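PDB 4EBY: chitin elicitor receptor kinase 1 from Arabidopsis thaliana, which probably senses chitin oligomers outside the cell through its LysM ectodomain and, when they drive its dimerization, switches on plant immune signalling. Local coordinates for residues A8-L14 and S59-F65; I42-N46 and G188-N192; Y97-T101 and N124-N128. All blocks are in the same frame, centred on the assembly; numbering follows the deposited sequence.

Overall arrangement
From the N terminus, residues 8-13 form the first strand, and contact 1 closes a loop over two helices when 59-65 returns beside it. Contact 2 opens inside that loop, at the end of helix 40-43, and closes only after strand 183-187, so contacts 1 and 2 cross; they also touch, through N46 and L62. Contact 3 lies later than contact 1 and wholly within the span closed by contact 2: the turn between helices 89-96 and 103-109 meets strand 122-128 at one outer edge of the six-stranded sheet. Contact 1 lies mid-sheet, about 11 Å from contact 3 between centres, whereas contact 2 ties the turn after helix 40-43 to the segment after strand 183-187.

Contact 1. Residues A8-L14 and S59-F65; sequences ALASYYL and SRVLVPF. With NAG (2-acetamido-2-deoxy-beta-D-glucopyranose), chain C.
Strands 8-13 and 60-65 pair antiparallel from A8–F65 to Y13–R60, at the middle of the six-stranded sheet; the strand-helix-helix-strand order they enclose is consistent with a LysM unit. Their axes come within 4.3 Å and run at 150°. A8, A10 and Y12 are hydrogen-bonded pairs with F65, V63 and V61, each joined by two backbone bonds, as between A10 N and V63 O (2.8 Å).

On the face carrying S11 and R60, the arginine CG lies beside its own backbone N (chi1 -73°) and the chain then runs extended, bringing NH1 to S11 OG at 3.0 Å. The serine oxygen lies in the guanidinium plane and the N-H points almost straight at it (164°). NH2 turns to D152, in a salt bridge, and to P147 O, so both terminal nitrogens are engaged. R60 CG also meets the edge of the Y13 ring, 4.0 Å from CD1. Y13 CD2 lies 3.5 Å from O7 of the chain C NAG, in a glycan pocket that includes R149, which makes a cation-pi contact with the ring. On the other face, A8 CB sits over the F65 ring, 4.1 Å from its centroid, in a CH-pi contact.

Helices 20-26 and 40-43 cover V61 and V63 through I23 and I42, and strand 143-147 continues the sheet beside 8-13, with V144 against L9 and S11.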
loop_
_atom_site.group_PDB
_atom_site.type_symbol
_atom_site.label_atom_id
_atom_site.label_comp_id
_atom_site.label_asym_id
_atom_site.label_seq_id
_atom_site.Cartn_x
_atom_site.Cartn_y
_atom_site.Cartn_z
ATOM N N ALA A 8 6.140 4.690 -4.411
ATOM C CA ALA A 8 6.003 4.086 -3.104
ATOM C C ALA A 8 5.607 2.635 -3.326
ATOM O O ALA A 8 5.363 2.220 -4.477
ATOM C CB ALA A 8 4.930 4.820 -2.265
ATOM N N LEU A 9 5.557 1.855 -2.249
ATOM C CA LEU A 9 5.148 0.445 -2.345
ATOM C C LEU A 9 3.960 0.232 -1.421
ATOM O O LEU A 9 3.926 0.791 -0.323
ATOM C CB LEU A 9 6.290 -0.478 -1.923
ATOM C CG LEU A 9 7.517 -0.466 -2.832
ATOM C CD1 LEU A 9 8.667 -1.186 -2.171
ATOM C CD2 LEU A 9 7.155 -1.148 -4.152
ATOM N N ALA A 10 2.973 -0.541 -1.871
ATOM C CA ALA A 10 1.841 -0.891 -1.016
ATOM C C ALA A 10 1.964 -2.345 -0.587
ATOM O O ALA A 10 2.256 -3.219 -1.406
ATOM C CB ALA A 10 0.510 -0.673 -1.760
ATOM N N SER A 11 1.741 -2.614 0.690
ATOM C CA SER A 11 1.803 -3.984 1.189
ATOM C C SER A 11 0.418 -4.583 1.250
ATOM O O SER A 11 -0.422 -4.133 2.035
ATOM C CB SER A 11 2.424 -4.007 2.593
ATOM O OG SER A 11 2.505 -5.346 3.073
ATOM N N TYR A 12 0.177 -5.575 0.388
ATOM C CA TYR A 12 -1.153 -6.160 0.249
ATOM C C TYR A 12 -1.173 -7.578 0.827
ATOM O O TYR A 12 -0.632 -8.507 0.234
ATOM C CB TYR A 12 -1.511 -6.174 -1.248
ATOM C CG TYR A 12 -2.962 -6.425 -1.579
ATOM C CD1 TYR A 12 -3.735 -5.434 -2.172
ATOM C CD2 TYR A 12 -3.554 -7.655 -1.306
ATOM C CE1 TYR A 12 -5.084 -5.677 -2.504
ATOM C CE2 TYR A 12 -4.881 -7.889 -1.607
ATOM C CZ TYR A 12 -5.638 -6.902 -2.194
ATOM O OH TYR A 12 -6.957 -7.183 -2.509
ATOM N N TYR A 13 -1.833 -7.754 1.969
ATOM C CA TYR A 13 -1.899 -9.052 2.630
ATOM C C TYR A 13 -2.909 -9.976 1.943
ATOM O O TYR A 13 -3.991 -9.531 1.552
ATOM C CB TYR A 13 -2.281 -8.857 4.096
ATOM C CG TYR A 13 -2.417 -10.148 4.859
ATOM C CD1 TYR A 13 -1.300 -10.784 5.376
ATOM C CD2 TYR A 13 -3.666 -10.732 5.060
ATOM C CE1 TYR A 13 -1.409 -11.986 6.070
ATOM C CE2 TYR A 13 -3.788 -11.933 5.767
ATOM C CZ TYR A 13 -2.655 -12.549 6.267
ATOM O OH TYR A 13 -2.769 -13.739 6.974
ATOM N N LEU A 14 -2.543 -11.250 1.802
ATOM C CA LEU A 14 -3.357 -12.194 1.047
ATOM C C LEU A 14 -4.249 -13.060 1.930
ATOM O O LEU A 14 -3.761 -13.845 2.755
ATOM C CB LEU A 14 -2.435 -13.100 0.229
ATOM C CG LEU A 14 -1.573 -12.396 -0.814
ATOM C CD1 LEU A 14 -0.721 -13.460 -1.541
ATOM C CD2 LEU A 14 -2.455 -11.672 -1.811
ATOM N N SER A 59 0.742 -14.392 2.983
ATOM C CA SER A 59 1.900 -13.575 2.646
ATOM C C SER A 59 1.437 -12.175 2.233
ATOM O O SER A 59 0.230 -11.915 2.101
ATOM C CB SER A 59 2.710 -14.238 1.527
ATOM O OG SER A 59 2.024 -14.185 0.286
ATOM N N ARG A 60 2.399 -11.275 2.048
ATOM C CA ARG A 60 2.114 -9.928 1.564
ATOM C C ARG A 60 2.773 -9.692 0.215
ATOM O O ARG A 60 3.934 -10.095 -0.007
ATOM C CB ARG A 60 2.644 -8.894 2.566
ATOM C CG ARG A 60 1.825 -8.804 3.849
ATOM C CD ARG A 60 2.608 -8.062 4.926
ATOM N NE ARG A 60 1.877 -7.904 6.183
ATOM C CZ ARG A 60 1.185 -6.810 6.528
ATOM N NH1 ARG A 60 1.078 -5.784 5.691
ATOM N NH2 ARG A 60 0.572 -6.752 7.704
ATOM N N VAL A 61 2.034 -9.060 -0.691
ATOM C CA VAL A 61 2.566 -8.685 -1.993
ATOM C C VAL A 61 2.841 -7.191 -2.015
ATOM O O VAL A 61 1.979 -6.384 -1.646
ATOM C CB VAL A 61 1.575 -9.043 -3.131
ATOM C CG1 VAL A 61 2.102 -8.585 -4.500
ATOM C CG2 VAL A 61 1.272 -10.545 -3.123
ATOM N N LEU A 62 4.051 -6.819 -2.425
ATOM C CA LEU A 62 4.425 -5.409 -2.542
ATOM C C LEU A 62 4.089 -4.884 -3.930
ATOM O O LEU A 62 4.477 -5.481 -4.930
ATOM C CB LEU A 62 5.931 -5.240 -2.285
ATOM C CG LEU A 62 6.347 -5.450 -0.839
ATOM C CD1 LEU A 62 7.864 -5.506 -0.755
ATOM C CD2 LEU A 62 5.788 -4.326 0.036
ATOM N N VAL A 63 3.381 -3.762 -3.993
ATOM C CA VAL A 63 2.980 -3.218 -5.286
ATOM C C VAL A 63 3.482 -1.791 -5.449
ATOM O O VAL A 63 3.116 -0.914 -4.654
ATOM C CB VAL A 63 1.419 -3.225 -5.422
ATOM C CG1 VAL A 63 0.958 -2.712 -6.801
ATOM C CG2 VAL A 63 0.857 -4.618 -5.172
ATOM N N PRO A 64 4.281 -1.513 -6.492
ATOM C CA PRO A 64 4.719 -0.121 -6.662
ATOM C C PRO A 64 3.589 0.775 -7.165
ATOM O O PRO A 64 2.747 0.317 -7.955
ATOM C CB PRO A 64 5.816 -0.229 -7.722
ATOM C CG PRO A 64 5.335 -1.413 -8.589
ATOM C CD PRO A 64 4.726 -2.394 -7.606
ATOM N N PHE A 65 3.548 2.017 -6.689
ATOM C CA PHE A 65 2.545 2.983 -7.161
ATOM C C PHE A 65 3.077 4.419 -7.065
ATOM O O PHE A 65 4.067 4.669 -6.362
ATOM C CB PHE A 65 1.212 2.808 -6.412
ATOM C CG PHE A 65 1.254 3.199 -4.942
ATOM C CD1 PHE A 65 0.723 4.418 -4.544
ATOM C CD2 PHE A 65 1.759 2.339 -3.978
ATOM C CE1 PHE A 65 0.711 4.792 -3.192
ATOM C CE2 PHE A 65 1.759 2.707 -2.607
ATOM C CZ PHE A 65 1.223 3.927 -2.220
HETATM C C1 NAG C . -8.404 -5.488 7.308
HETATM C C2 NAG C . -7.988 -6.957 7.146
HETATM C C3 NAG C . -9.072 -7.891 7.698
HETATM C C4 NAG C . -9.559 -7.472 9.081
HETATM C C5 NAG C . -9.808 -5.967 9.137
HETATM C C6 NAG C . -10.165 -5.490 10.543
HETATM C C7 NAG C . -6.688 -7.847 5.265
HETATM C C8 NAG C . -6.662 -8.228 3.801
HETATM N N2 NAG C . -7.785 -7.250 5.744
HETATM O O3 NAG C . -8.617 -9.235 7.734
HETATM O O4 NAG C . -10.772 -8.146 9.362
HETATM O O5 NAG C . -8.659 -5.269 8.693
HETATM O O6 NAG C . -9.081 -5.773 11.406
HETATM O O7 NAG C . -5.707 -8.082 5.970
#

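Contact 2. Residues I42-N46 and G188-N192; sequences ILRYN and GRDPN
Y45 and P191 bring their CA atoms within 5.1 Å where a type I beta turn, L43 to N46, following helix 40-43 meets the irregular segment after strand 183-187. The second partner is shaped by an Asx turn: D190 OD1 accepts from N192 N at 2.9 Å. This is a surface contact between the turn that follows helix 40-43 and the C-terminal segment of the ectodomain, and it buries a modest 193 Å².

P191 is the hub, meeting both Y45 and R44. With CG beside the backbone N (chi1 -69°), the Y45 ring lies alongside the P191 ring, both pointing the same way. P191 CG is over one face, offset toward the rim, 4.2 Å from the centroid and 22° off the normal, which is CH-pi geometry; P191 CD approaches CE1 of Y45 at 3.8 Å. In the plane of the same ring, at its edge, sits R189 O. Beside the tyrosine, R44 meets the proline through its CB, which is 4.0 Å from P191 CB. One water links the backbones, donating to both R44 O and P191 O.

P64 of strand 60-70 and L7 also touch the Y45 side chain. The turn itself is braced by N46, whose ND2 donates to L62 O; N46 ND2 also donates to I42 O at 2.8 Å, from the face opposite that used by Y45 N.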
loop_
_atom_site.group_PDB
_atom_site.type_symbol
_atom_site.label_atom_id
_atom_site.label_comp_id
_atom_site.label_asym_id
_atom_site.label_seq_id
_atom_site.Cartn_x
_atom_site.Cartn_y
_atom_site.Cartn_z
ATOM N N ILE A 42 5.233 -5.540 -10.697
ATOM C CA ILE A 42 4.999 -6.066 -9.363
ATOM C C ILE A 42 6.005 -7.149 -8.968
ATOM O O ILE A 42 6.572 -7.108 -7.868
ATOM C CB ILE A 42 3.567 -6.620 -9.245
ATOM C CG1 ILE A 42 2.584 -5.463 -9.362
ATOM C CG2 ILE A 42 3.377 -7.312 -7.905
ATOM C CD1 ILE A 42 1.126 -5.946 -9.531
ATOM N N LEU A 43 6.236 -8.108 -9.860
ATOM C CA LEU A 43 7.096 -9.235 -9.527
ATOM C C LEU A 43 8.519 -8.807 -9.157
ATOM O O LEU A 43 9.169 -9.464 -8.348
ATOM C CB LEU A 43 7.128 -10.271 -10.646
ATOM C CG LEU A 43 5.773 -10.974 -10.859
ATOM C CD1 LEU A 43 5.850 -11.889 -12.053
ATOM C CD2 LEU A 43 5.384 -11.756 -9.601
ATOM N N ARG A 44 8.998 -7.720 -9.752
ATOM C CA ARG A 44 10.364 -7.258 -9.439
ATOM C C ARG A 44 10.556 -6.945 -7.975
ATOM O O ARG A 44 11.669 -7.029 -7.467
ATOM C CB ARG A 44 10.698 -5.997 -10.219
ATOM C CG ARG A 44 11.116 -6.245 -11.605
ATOM C CD ARG A 44 11.409 -4.923 -12.254
ATOM N NE ARG A 44 11.574 -5.120 -13.676
ATOM C CZ ARG A 44 10.686 -4.749 -14.582
ATOM N NH1 ARG A 44 9.573 -4.119 -14.214
ATOM N NH2 ARG A 44 10.934 -4.989 -15.855
ATOM N N TYR A 45 9.482 -6.558 -7.298
ATOM C CA TYR A 45 9.545 -6.238 -5.876
ATOM C C TYR A 45 9.200 -7.426 -4.984
ATOM O O TYR A 45 9.139 -7.286 -3.767
ATOM C CB TYR A 45 8.630 -5.042 -5.557
ATOM C CG TYR A 45 9.146 -3.751 -6.151
ATOM C CD1 TYR A 45 10.134 -2.986 -5.488
ATOM C CD2 TYR A 45 8.699 -3.320 -7.384
ATOM C CE1 TYR A 45 10.608 -1.817 -6.061
ATOM C CE2 TYR A 45 9.165 -2.154 -7.959
ATOM C CZ TYR A 45 10.125 -1.411 -7.292
ATOM O OH TYR A 45 10.580 -0.266 -7.899
ATOM N N ASN A 46 8.970 -8.589 -5.590
ATOM C CA ASN A 46 8.549 -9.778 -4.846
ATOM C C ASN A 46 9.284 -11.013 -5.354
ATOM O O ASN A 46 8.688 -11.907 -5.930
ATOM C CB ASN A 46 7.043 -10.001 -4.998
ATOM C CG ASN A 46 6.227 -8.875 -4.410
ATOM O OD1 ASN A 46 5.933 -8.873 -3.213
ATOM N ND2 ASN A 46 5.873 -7.895 -5.244
ATOM N N GLY A 188 11.459 0.685 2.166
ATOM C CA GLY A 188 11.499 -0.463 1.273
ATOM C C GLY A 188 12.714 -0.469 0.374
ATOM O O GLY A 188 13.416 0.531 0.225
ATOM N N ARG A 189 12.930 -1.626 -0.249
ATOM C CA ARG A 189 14.094 -1.870 -1.097
ATOM C C ARG A 189 13.731 -1.808 -2.572
ATOM O O ARG A 189 12.578 -2.018 -2.955
ATOM C CB ARG A 189 14.658 -3.254 -0.784
ATOM C CG ARG A 189 15.145 -3.408 0.641
ATOM C CD ARG A 189 15.496 -4.852 0.943
ATOM N NE ARG A 189 15.796 -5.084 2.355
ATOM C CZ ARG A 189 17.008 -4.970 2.884
ATOM N NH1 ARG A 189 18.032 -4.602 2.125
ATOM N NH2 ARG A 189 17.201 -5.221 4.175
ATOM N N ASP A 190 14.721 -1.527 -3.409
ATOM C CA ASP A 190 14.518 -1.575 -4.850
ATOM C C ASP A 190 14.572 -3.049 -5.289
ATOM O O ASP A 190 14.774 -3.923 -4.448
ATOM C CB ASP A 190 15.527 -0.658 -5.564
ATOM C CG ASP A 190 16.959 -1.193 -5.535
ATOM O OD1 ASP A 190 17.180 -2.376 -5.193
ATOM O OD2 ASP A 190 17.871 -0.410 -5.877
ATOM N N PRO A 191 14.316 -3.336 -6.576
ATOM C CA PRO A 191 14.228 -4.731 -7.037
ATOM C C PRO A 191 15.491 -5.554 -6.773
ATOM O O PRO A 191 15.419 -6.783 -6.743
ATOM C CB PRO A 191 13.987 -4.586 -8.542
ATOM C CG PRO A 191 13.266 -3.265 -8.664
ATOM C CD PRO A 191 13.974 -2.383 -7.643
ATOM N N ASN A 192 16.621 -4.883 -6.568
ATOM C CA ASN A 192 17.893 -5.559 -6.283
ATOM C C ASN A 192 18.223 -5.671 -4.800
ATOM O O ASN A 192 19.287 -6.177 -4.427
ATOM C CB ASN A 192 19.031 -4.813 -6.961
ATOM C CG ASN A 192 18.907 -4.819 -8.455
ATOM O OD1 ASN A 192 18.596 -5.849 -9.055
ATOM N ND2 ASN A 192 19.116 -3.661 -9.070
HETATM O O HOH W 1 13.949 -8.367 -8.542
#

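Contact 3. Residues Y97-T101 and N124-N128. With NAG (2-acetamido-2-deoxy-beta-D-glucopyranose), chain D; NAG (2-acetamido-2-deoxy-beta-D-glucopyranose), chain C; NAG (2-acetamido-2-deoxy-beta-D-glucopyranose), chain E.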
loop_
_atom_site.group_PDB
_atom_site.type_symbol
_atom_site.label_atom_id
_atom_site.label_comp_id
_atom_site.label_asym_id
_atom_site.label_seq_id
_atom_site.Cartn_x
_atom_site.Cartn_y
_atom_site.Cartn_z
ATOM N N TYR A 97 -9.050 -3.657 -1.024
ATOM C CA TYR A 97 -7.793 -2.918 -0.859
ATOM C C TYR A 97 -6.984 -3.289 0.401
ATOM O O TYR A 97 -5.992 -2.628 0.714
ATOM C CB TYR A 97 -8.047 -1.389 -0.940
ATOM C CG TYR A 97 -8.290 -0.985 -2.373
ATOM C CD1 TYR A 97 -7.251 -0.565 -3.189
ATOM C CD2 TYR A 97 -9.563 -1.090 -2.930
ATOM C CE1 TYR A 97 -7.469 -0.255 -4.540
ATOM C CE2 TYR A 97 -9.791 -0.775 -4.267
ATOM C CZ TYR A 97 -8.748 -0.367 -5.066
ATOM O OH TYR A 97 -8.997 -0.066 -6.399
ATOM N N ALA A 98 -7.392 -4.348 1.095
ATOM C CA ALA A 98 -6.578 -4.952 2.148
ATOM C C ALA A 98 -6.081 -3.940 3.182
ATOM O O ALA A 98 -4.911 -3.956 3.582
ATOM C CB ALA A 98 -5.389 -5.691 1.525
ATOM N N ASN A 99 -6.996 -3.076 3.601
ATOM C CA ASN A 99 -6.710 -2.027 4.595
ATOM C C ASN A 99 -5.696 -0.967 4.201
ATOM O O ASN A 99 -5.189 -0.228 5.071
ATOM C CB ASN A 99 -6.390 -2.644 5.953
ATOM C CG ASN A 99 -7.546 -3.454 6.480
ATOM O OD1 ASN A 99 -8.691 -2.979 6.494
ATOM N ND2 ASN A 99 -7.263 -4.703 6.879
ATOM N N LEU A 100 -5.429 -0.854 2.898
ATOM C CA LEU A 100 -4.582 0.224 2.397
ATOM C C LEU A 100 -5.359 1.526 2.336
ATOM O O LEU A 100 -4.771 2.599 2.240
ATOM C CB LEU A 100 -4.032 -0.117 1.010
ATOM C CG LEU A 100 -3.021 -1.264 0.971
ATOM C CD1 LEU A 100 -2.956 -1.819 -0.438
ATOM C CD2 LEU A 100 -1.635 -0.762 1.444
ATOM N N THR A 101 -6.686 1.415 2.368
ATOM C CA THR A 101 -7.566 2.581 2.499
ATOM C C THR A 101 -8.568 2.323 3.625
ATOM O O THR A 101 -8.546 1.253 4.234
ATOM C CB THR A 101 -8.266 2.909 1.152
ATOM O OG1 THR A 101 -8.804 4.240 1.193
ATOM C CG2 THR A 101 -9.389 1.890 0.850
ATOM N N ASN A 124 -13.108 6.541 -6.405
ATOM C CA ASN A 124 -11.806 7.140 -6.148
ATOM C C ASN A 124 -11.309 6.571 -4.821
ATOM O O ASN A 124 -11.976 6.711 -3.792
ATOM C CB ASN A 124 -11.987 8.658 -6.064
ATOM C CG ASN A 124 -10.674 9.405 -5.901
ATOM O OD1 ASN A 124 -9.865 9.075 -5.045
ATOM N ND2 ASN A 124 -10.465 10.424 -6.733
ATOM N N VAL A 125 -10.170 5.872 -4.868
ATOM C CA VAL A 125 -9.647 5.158 -3.697
ATOM C C VAL A 125 -8.301 5.725 -3.292
ATOM O O VAL A 125 -7.323 5.568 -4.021
ATOM C CB VAL A 125 -9.448 3.672 -4.031
ATOM C CG1 VAL A 125 -8.919 2.928 -2.811
ATOM C CG2 VAL A 125 -10.781 3.037 -4.505
ATOM N N LEU A 126 -8.250 6.399 -2.140
ATOM C CA LEU A 126 -7.010 7.023 -1.688
ATOM C C LEU A 126 -6.162 6.081 -0.849
ATOM O O LEU A 126 -6.626 5.504 0.138
ATOM C CB LEU A 126 -7.344 8.284 -0.866
ATOM C CG LEU A 126 -6.125 8.972 -0.262
ATOM C CD1 LEU A 126 -5.219 9.460 -1.377
ATOM C CD2 LEU A 126 -6.589 10.138 0.641
ATOM N N VAL A 127 -4.900 5.934 -1.237
ATOM C CA VAL A 127 -3.946 5.204 -0.419
ATOM C C VAL A 127 -2.784 6.166 -0.162
ATOM O O VAL A 127 -2.219 6.738 -1.111
ATOM C CB VAL A 127 -3.434 3.962 -1.173
ATOM C CG1 VAL A 127 -2.317 3.290 -0.408
ATOM C CG2 VAL A 127 -4.594 2.948 -1.420
ATOM N N ASN A 128 -2.426 6.351 1.104
ATOM C CA ASN A 128 -1.385 7.313 1.433
ATOM C C ASN A 128 0.003 6.709 1.289
ATOM O O ASN A 128 0.155 5.485 1.175
ATOM C CB ASN A 128 -1.602 7.822 2.848
ATOM C CG ASN A 128 -2.789 8.743 2.944
ATOM O OD1 ASN A 128 -3.223 9.323 1.937
ATOM N ND2 ASN A 128 -3.304 8.914 4.174
HETATM C C1 NAG D . -4.272 9.983 4.348
HETATM C C2 NAG D . -5.425 9.387 5.163
HETATM C C3 NAG D . -6.457 10.441 5.551
HETATM C C4 NAG D . -5.811 11.697 6.093
HETATM C C5 NAG D . -4.625 12.125 5.232
HETATM C C6 NAG D . -3.898 13.329 5.821
HETATM C C7 NAG D . -6.039 7.119 4.494
HETATM C C8 NAG D . -6.915 6.288 3.559
HETATM N N2 NAG D . -6.146 8.419 4.356
HETATM O O3 NAG D . -7.371 9.925 6.501
HETATM O O4 NAG D . -6.793 12.717 6.098
HETATM O O5 NAG D . -3.714 11.052 5.090
HETATM O O6 NAG D . -3.407 13.049 7.113
HETATM O O7 NAG D . -5.261 6.599 5.294
HETATM C C1 NAG C . -8.404 -5.488 7.308
HETATM C C2 NAG C . -7.988 -6.957 7.146
HETATM C C3 NAG C . -9.072 -7.891 7.698
HETATM C C4 NAG C . -9.559 -7.472 9.081
HETATM C C5 NAG C . -9.808 -5.967 9.137
HETATM C C6 NAG C . -10.165 -5.490 10.543
HETATM C C7 NAG C . -6.688 -7.847 5.265
HETATM C C8 NAG C . -6.662 -8.228 3.801
HETATM N N2 NAG C . -7.785 -7.250 5.744
HETATM O O3 NAG C . -8.617 -9.235 7.734
HETATM O O4 NAG C . -10.772 -8.146 9.362
HETATM O O5 NAG C . -8.659 -5.269 8.693
HETATM O O6 NAG C . -9.081 -5.773 11.406
HETATM O O7 NAG C . -5.707 -8.082 5.970
HETATM C C1 NAG E . -7.383 12.723 -5.869
HETATM C C2 NAG E . -6.860 13.992 -6.553
HETATM C C3 NAG E . -7.479 15.202 -5.865
HETATM C C4 NAG E . -8.994 15.086 -5.919
HETATM C C5 NAG E . -9.469 13.744 -5.387
HETATM C C6 NAG E . -10.981 13.610 -5.576
HETATM C C7 NAG E . -4.658 14.372 -7.561
HETATM C C8 NAG E . -3.162 14.316 -7.363
HETATM N N2 NAG E . -5.412 14.106 -6.492
HETATM O O3 NAG E . -7.046 16.393 -6.500
HETATM O O4 NAG E . -9.592 16.070 -5.113
HETATM O O5 NAG E . -8.787 12.690 -6.034
HETATM O O6 NAG E . -11.337 13.578 -6.947
HETATM O O7 NAG E . -5.124 14.656 -8.668
HETATM O O HOH W 2 -3.582 4.933 3.268
HETATM O O HOH W 3 -10.377 6.206 -0.069
#
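In the second LysM unit, strand 74-82, two helices and strand 122-128, the inter-helix segment Y97-T101 packs on the last strand through Y97, L100 and T101. A type I' turn from Y97 to L100 shapes that segment. V125 CG1 sits squarely over the centre of the Y97 ring, 3.7 Å from the centroid and only 5° off the normal, a CH-pi contact with the two side chains coming from opposite directions. T101 CG2 touches the same methyl from another side (3.8 Å), crossing V125 at about a right angle, while L100 CB packs against V127 CG2 at 4.0 Å.

Placed opposite its own backbone N (chi1 -164°), T101 OG1 donates to L126 O at 2.7 Å. It also accepts from a water that in turn takes the N-H of L126, so the buried hydroxyl has both a donor and an acceptor role. A second water joins L100 O, N128 N and O7 of the sugar on N128. That sugar is covalently N-linked, N128 ND2 to C1 at 1.5 Å; N99 ND2 carries another, C1 at 1.4 Å, whose methyl C8 touches A98 CB.

Helix 103-109 closes over T101 and V125 with L106, helix 89-96 meets Y97 through V92, and strand 74-82 backs V127 with F79; the Y97 hydroxyl hydrogen-bonds to N26 O, at the end of helix 20-26.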